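Local coordinates for protein ABC transporter (Caldanaerobius, PDB 4G68) that probably serves as the extracellular solute-binding component of an ABC transporter, capturing sugars released from xylan for uptake by this thermophilic bacterium, at residues L117-D120 / S121-N124; Q240-Q243 / D244-N247. One frame throughout, in Å; residues are numbered along the deposited sequence.

Interaction 1: residues L117-D120 / S121-N124; sequences LQLD and SYLN
Leu-117 meets Tyr-122 by a single methyl: CD2 lies 4.0 Å from CE2 of the ring and approaches obliquely, the two side chains crossing at about a right angle. Leu-117 presents that methyl because its CG stands anti to the backbone N (chi1 -174°). Next along the same ring edge, Tyr-122 CD2 lies 4.0 Å from the carbonyl oxygen of Leu-119, which sits in the ring plane. The same oxygen accepts the backbone N-H of Tyr-122, with N to O at 2.8 Å, and the donor stands well above the carbonyl plane. This one carbonyl thus holds the main chain by a hydrogen bond and borders the ring edge. Leu-123 comes in from the other end of the turn; its CG is 3.2 Å from Leu-119 O, and its CD1 packs against Leu-119 CB at 4.2 Å. The next backbone bond, Leu-123 N to Asp-120 O, measures 3.2 Å. Within 117-120, Gln-118 NE2 reaches Asp-120 OD2 at 3.1 Å, meeting it from above the carboxylate plane; that oxygen also accepts a hydrogen bond from the backbone N-H of Ile-145. Tyr-122 OH is hydrogen-bonded to Asp-333, and the ring touches Val-336 of helix 332-353. A leucine in place of Tyr-122 would probably leave Asp-333 without its hydroxyl partner and weaken the packing against Leu-117 CD2. Two successive i to i+3 backbone bonds around Asp-120 and Ser-121 are characteristic of a short 3-10 turn, here in the loop between helix 108-112 and strand 140-141 of a periplasmic-binding-protein fold.

Interaction 2: residues Q240-Q243 / D244-N247; sequences QKLQ and DMVN
Gln-240 and Asp-244, one helical turn apart, are joined twice. Their side chains meet through NE2 and OD1 at 2.9 Å, the N-H...O angle bent to 141° and the carboxylate oxygen approached from above its plane; the two flat groups are turned 33° from each other. Gln-240 reaches forward along the helix to Asp-244, its chain bent at chi2. The main-chain bond from Asp-244 N to Gln-240 O, 3.0 Å, runs beside it.

Three more i to i+4 backbone bonds continue the helix. Asn-247 N to Gln-243 O is short, at 2.7 Å, and nearly straight (178°). Val-246 N to Leu-242 O is 3.1 Å. The bond from Met-245 N to Lys-241 O is weak at 3.4 Å.

Apolar contact within the turn is slight: Leu-242 CD2 approaches Met-245 SD at 4.5 Å. Lys-241 NZ pairs across to Glu-214 of helix 201-215 in a salt bridge and lies 6.4 Å from Asp-244 OD2, the charged atoms not in contact.

The segment belongs to helix 233-248. Leu-242 packs on Tyr-206 and Ile-210 of helix 201-215 and on Val-408 and Phe-412 of helix 398-412, Met-245 touches Phe-175 of helix 175-187, and Val-246 also rests on Phe-412.

In the fold
Interactions 1 and 2 are independent local contacts on opposite sides of the chain's centre: their own centres are about 47 Å apart, and their nearest atoms are still about 36 Å apart. Interaction 1 lies about 26 Å from the chain centre and interaction 2 about 22 Å, centre to centre, which places both toward the periphery. In sequence they are in series, 117-124 closing before 240-247 opens, yet both belong to the same extracellular solute-binding protein region. They differ in setting: interaction 1 joins a loop to strand 144-160 and helix 332-353, while interaction 2 lies within a helix packed on helices 175-187, 201-215 and 398-412.

Interaction 1: residues L117-D120 / S121-N124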
ATOM      1  N   LEU C 117     -21.010  -6.555   8.183  1.00 24.82           N
ATOM      2  CA  LEU C 117     -21.323  -7.049   9.550  1.00 26.47           C
ATOM      3  C   LEU C 117     -20.500  -6.338  10.608  1.00 27.28           C
ATOM      4  O   LEU C 117     -19.266  -6.346  10.511  1.00 28.20           O
ATOM      5  CB  LEU C 117     -21.084  -8.581   9.675  1.00 27.87           C
ATOM      6  CG  LEU C 117     -21.529  -9.153  11.043  1.00 30.82           C
ATOM      7  CD1 LEU C 117     -23.025  -8.899  11.269  1.00 31.82           C
ATOM      8  CD2 LEU C 117     -21.234 -10.640  11.240  1.00 31.06           C
ATOM      9  N   GLN C 118     -21.180  -5.709  11.574  1.00 25.57           N
ATOM     10  CA  GLN C 118     -20.531  -5.117  12.761  1.00 25.97           C
ATOM     11  C   GLN C 118     -19.943  -6.205  13.663  1.00 25.65           C
ATOM     12  O   GLN C 118     -20.595  -7.232  13.963  1.00 26.31           O
ATOM     13  CB  GLN C 118     -21.537  -4.300  13.556  1.00 24.40           C
ATOM     14  CG  GLN C 118     -20.928  -3.425  14.640  1.00 27.01           C
ATOM     15  CD  GLN C 118     -21.961  -2.986  15.659  1.00 26.89           C
ATOM     16  OE1 GLN C 118     -23.155  -2.832  15.319  1.00 25.82           O
ATOM     17  NE2 GLN C 118     -21.526  -2.791  16.919  1.00 23.05           N
ATOM     18  N   LEU C 119     -18.717  -5.998  14.107  1.00 24.27           N
ATOM     19  CA  LEU C 119     -17.995  -7.069  14.765  1.00 23.21           C
ATOM     20  C   LEU C 119     -17.760  -6.874  16.267  1.00 23.55           C
ATOM     21  O   LEU C 119     -17.181  -7.787  16.887  1.00 24.89           O
ATOM     22  CB  LEU C 119     -16.650  -7.321  14.056  1.00 23.59           C
ATOM     23  CG  LEU C 119     -16.634  -7.679  12.564  1.00 26.08           C
ATOM     24  CD1 LEU C 119     -15.207  -7.967  12.062  1.00 24.64           C
ATOM     25  CD2 LEU C 119     -17.557  -8.855  12.247  1.00 25.40           C
ATOM     26  N   ASP C 120     -18.249  -5.777  16.877  1.00 22.46           N
ATOM     27  CA  ASP C 120     -17.897  -5.510  18.291  1.00 24.61           C
ATOM     28  C   ASP C 120     -18.351  -6.619  19.222  1.00 28.14           C
ATOM     29  O   ASP C 120     -17.705  -6.878  20.262  1.00 32.17           O
ATOM     30  CB  ASP C 120     -18.457  -4.186  18.779  1.00 30.75           C
ATOM     31  CG  ASP C 120     -17.919  -3.047  17.990  1.00 31.72           C
ATOM     32  OD1 ASP C 120     -16.921  -2.396  18.441  1.00 30.49           O
ATOM     33  OD2 ASP C 120     -18.446  -2.900  16.864  1.00 29.16           O
ATOM     34  N   SER C 121     -19.458  -7.280  18.861  1.00 27.14           N
ATOM     35  CA  SER C 121     -19.975  -8.388  19.690  1.00 27.77           C
ATOM     36  C   SER C 121     -19.058  -9.615  19.643  1.00 29.15           C
ATOM     37  O   SER C 121     -19.164 -10.486  20.525  1.00 25.63           O
ATOM     38  CB  SER C 121     -21.411  -8.801  19.310  1.00 26.27           C
ATOM     39  OG  SER C 121     -21.457  -9.340  17.994  1.00 25.11           O
ATOM     40  N   TYR C 122     -18.222  -9.702  18.609  1.00 22.20           N
ATOM     41  CA  TYR C 122     -17.271 -10.822  18.485  1.00 26.94           C
ATOM     42  C   TYR C 122     -15.845 -10.464  18.914  1.00 28.39           C
ATOM     43  O   TYR C 122     -14.928 -11.256  18.714  1.00 32.12           O
ATOM     44  CB  TYR C 122     -17.201 -11.400  17.098  1.00 25.11           C
ATOM     45  CG  TYR C 122     -18.488 -11.855  16.451  1.00 28.36           C
ATOM     46  CD1 TYR C 122     -18.894 -13.229  16.514  1.00 27.74           C
ATOM     47  CD2 TYR C 122     -19.255 -10.956  15.706  1.00 28.05           C
ATOM     48  CE1 TYR C 122     -20.041 -13.652  15.890  1.00 27.84           C
ATOM     49  CE2 TYR C 122     -20.422 -11.366  15.064  1.00 31.00           C
ATOM     50  CZ  TYR C 122     -20.813 -12.695  15.171  1.00 28.05           C
ATOM     51  OH  TYR C 122     -21.938 -13.069  14.520  1.00 27.56           O
ATOM     52  N   LEU C 123     -15.665  -9.296  19.543  1.00 30.07           N
ATOM     53  CA  LEU C 123     -14.338  -8.825  19.902  1.00 29.95           C
ATOM     54  C   LEU C 123     -14.136  -8.635  21.408  1.00 31.43           C
ATOM     55  O   LEU C 123     -13.227  -7.917  21.848  1.00 25.77           O
ATOM     56  CB  LEU C 123     -13.974  -7.541  19.116  1.00 31.97           C
ATOM     57  CG  LEU C 123     -14.018  -7.664  17.597  1.00 30.82           C
ATOM     58  CD1 LEU C 123     -13.684  -6.332  16.926  1.00 29.96           C
ATOM     59  CD2 LEU C 123     -13.079  -8.779  17.164  1.00 30.93           C
ATOM     60  N   ASN C 124     -15.007  -9.281  22.182  1.00 28.90           N
ATOM     61  CA  ASN C 124     -14.922  -9.264  23.590  1.00 29.16           C
ATOM     62  C   ASN C 124     -14.328 -10.562  24.081  1.00 31.72           C
ATOM     63  O   ASN C 124     -14.403 -10.850  25.285  1.00 30.19           O
ATOM     64  CB  ASN C 124     -16.315  -9.092  24.187  1.00 33.22           C
ATOM     65  CG  ASN C 124     -16.783  -7.637  24.185  1.00 39.51           C
ATOM     66  OD1 ASN C 124     -17.976  -7.353  24.130  1.00 36.80           O
ATOM     67  ND2 ASN C 124     -15.828  -6.705  24.239  1.00 37.31           N
TER

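Interaction 2: residues Q240-Q243 / D244-N247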
ATOM      1  N   GLN C 240       5.096  20.213  -8.874  1.00 29.94           N
ATOM      2  CA  GLN C 240       6.307  20.706  -9.525  1.00 32.72           C
ATOM      3  C   GLN C 240       7.459  19.697  -9.297  1.00 32.29           C
ATOM      4  O   GLN C 240       8.087  19.260 -10.255  1.00 34.31           O
ATOM      5  CB  GLN C 240       6.684  22.114  -9.039  1.00 34.08           C
ATOM      6  CG  GLN C 240       7.909  22.708  -9.742  1.00 35.85           C
ATOM      7  CD  GLN C 240       7.767  22.672 -11.239  1.00 38.97           C
ATOM      8  OE1 GLN C 240       6.987  23.422 -11.821  1.00 41.82           O
ATOM      9  NE2 GLN C 240       8.500  21.770 -11.874  1.00 43.41           N
ATOM     10  N   LYS C 241       7.705  19.317  -8.045  1.00 31.20           N
ATOM     11  CA  LYS C 241       8.758  18.304  -7.777  1.00 31.31           C
ATOM     12  C   LYS C 241       8.598  16.915  -8.409  1.00 28.91           C
ATOM     13  O   LYS C 241       9.617  16.239  -8.637  1.00 29.40           O
ATOM     14  CB  LYS C 241       9.009  18.146  -6.283  1.00 30.81           C
ATOM     15  CG  LYS C 241       9.472  19.423  -5.609  1.00 33.68           C
ATOM     16  CD  LYS C 241      10.716  19.109  -4.844  1.00 34.91           C
ATOM     17  CE  LYS C 241      11.457  20.344  -4.358  1.00 37.61           C
ATOM     18  NZ  LYS C 241      10.807  20.935  -3.161  1.00 33.03           N
ATOM     19  N   LEU C 242       7.358  16.448  -8.629  1.00 28.22           N
ATOM     20  CA  LEU C 242       7.131  15.166  -9.316  1.00 29.54           C
ATOM     21  C   LEU C 242       7.609  15.296 -10.794  1.00 27.75           C
ATOM     22  O   LEU C 242       8.306  14.393 -11.339  1.00 24.02           O
ATOM     23  CB  LEU C 242       5.627  14.831  -9.288  1.00 29.09           C
ATOM     24  CG  LEU C 242       5.063  13.436  -8.932  1.00 26.74           C
ATOM     25  CD1 LEU C 242       3.949  13.088  -9.930  1.00 25.55           C
ATOM     26  CD2 LEU C 242       6.101  12.342  -8.957  1.00 29.21           C
ATOM     27  N   GLN C 243       7.234  16.423 -11.425  1.00 27.09           N
ATOM     28  CA  GLN C 243       7.619  16.727 -12.846  1.00 29.45           C
ATOM     29  C   GLN C 243       9.155  16.887 -13.039  1.00 28.33           C
ATOM     30  O   GLN C 243       9.725  16.492 -14.079  1.00 31.25           O
ATOM     31  CB  GLN C 243       6.798  17.930 -13.452  1.00 26.21           C
ATOM     32  CG  GLN C 243       5.297  17.571 -13.640  1.00 28.15           C
ATOM     33  CD  GLN C 243       4.537  18.462 -14.631  1.00 28.17           C
ATOM     34  OE1 GLN C 243       3.634  18.011 -15.403  1.00 20.52           O
ATOM     35  NE2 GLN C 243       4.929  19.733 -14.651  1.00 23.05           N
ATOM     36  N   ASP C 244       9.797  17.486 -12.037  1.00 29.08           N
ATOM     37  CA  ASP C 244      11.260  17.503 -11.896  1.00 30.86           C
ATOM     38  C   ASP C 244      11.907  16.112 -12.037  1.00 33.35           C
ATOM     39  O   ASP C 244      12.920  15.924 -12.757  1.00 32.04           O
ATOM     40  CB  ASP C 244      11.609  18.128 -10.546  1.00 30.90           C
ATOM     41  CG  ASP C 244      11.310  19.627 -10.523  1.00 30.82           C
ATOM     42  OD1 ASP C 244      10.905  20.127 -11.589  1.00 28.22           O
ATOM     43  OD2 ASP C 244      11.497  20.285  -9.474  1.00 32.15           O
ATOM     44  N   MET C 245      11.315  15.111 -11.389  1.00 30.84           N
ATOM     45  CA  MET C 245      11.807  13.741 -11.563  1.00 28.34           C
ATOM     46  C   MET C 245      11.540  13.267 -12.984  1.00 29.98           C
ATOM     47  O   MET C 245      12.359  12.570 -13.572  1.00 35.28           O
ATOM     48  CB  MET C 245      11.127  12.779 -10.562  1.00 25.79           C
ATOM     49  CG  MET C 245      11.336  13.128  -9.084  1.00 24.36           C
ATOM     50  SD  MET C 245      10.450  11.992  -7.981  1.00 19.47           S
ATOM     51  CE  MET C 245      10.993  10.381  -8.670  1.00 20.09           C
ATOM     52  N   VAL C 246      10.376  13.616 -13.536  1.00 29.32           N
ATOM     53  CA  VAL C 246      10.058  13.225 -14.932  1.00 26.81           C
ATOM     54  C   VAL C 246      11.112  13.806 -15.895  1.00 27.70           C
ATOM     55  O   VAL C 246      11.802  13.045 -16.631  1.00 28.11           O
ATOM     56  CB  VAL C 246       8.611  13.623 -15.383  1.00 25.64           C
ATOM     57  CG1 VAL C 246       8.380  13.237 -16.828  1.00 24.63           C
ATOM     58  CG2 VAL C 246       7.534  12.937 -14.526  1.00 26.72           C
ATOM     59  N   ASN C 247      11.260  15.134 -15.830  1.00 25.43           N
ATOM     60  CA  ASN C 247      12.190  15.900 -16.609  1.00 29.28           C
ATOM     61  C   ASN C 247      13.672  15.563 -16.408  1.00 32.71           C
ATOM     62  O   ASN C 247      14.453  15.736 -17.347  1.00 32.59           O
ATOM     63  CB  ASN C 247      12.004  17.399 -16.350  1.00 34.13           C
ATOM     64  CG  ASN C 247      10.620  17.890 -16.705  1.00 32.24           C
ATOM     65  OD1 ASN C 247       9.952  17.334 -17.570  1.00 36.81           O
ATOM     66  ND2 ASN C 247      10.173  18.927 -16.009  1.00 32.82           N
TER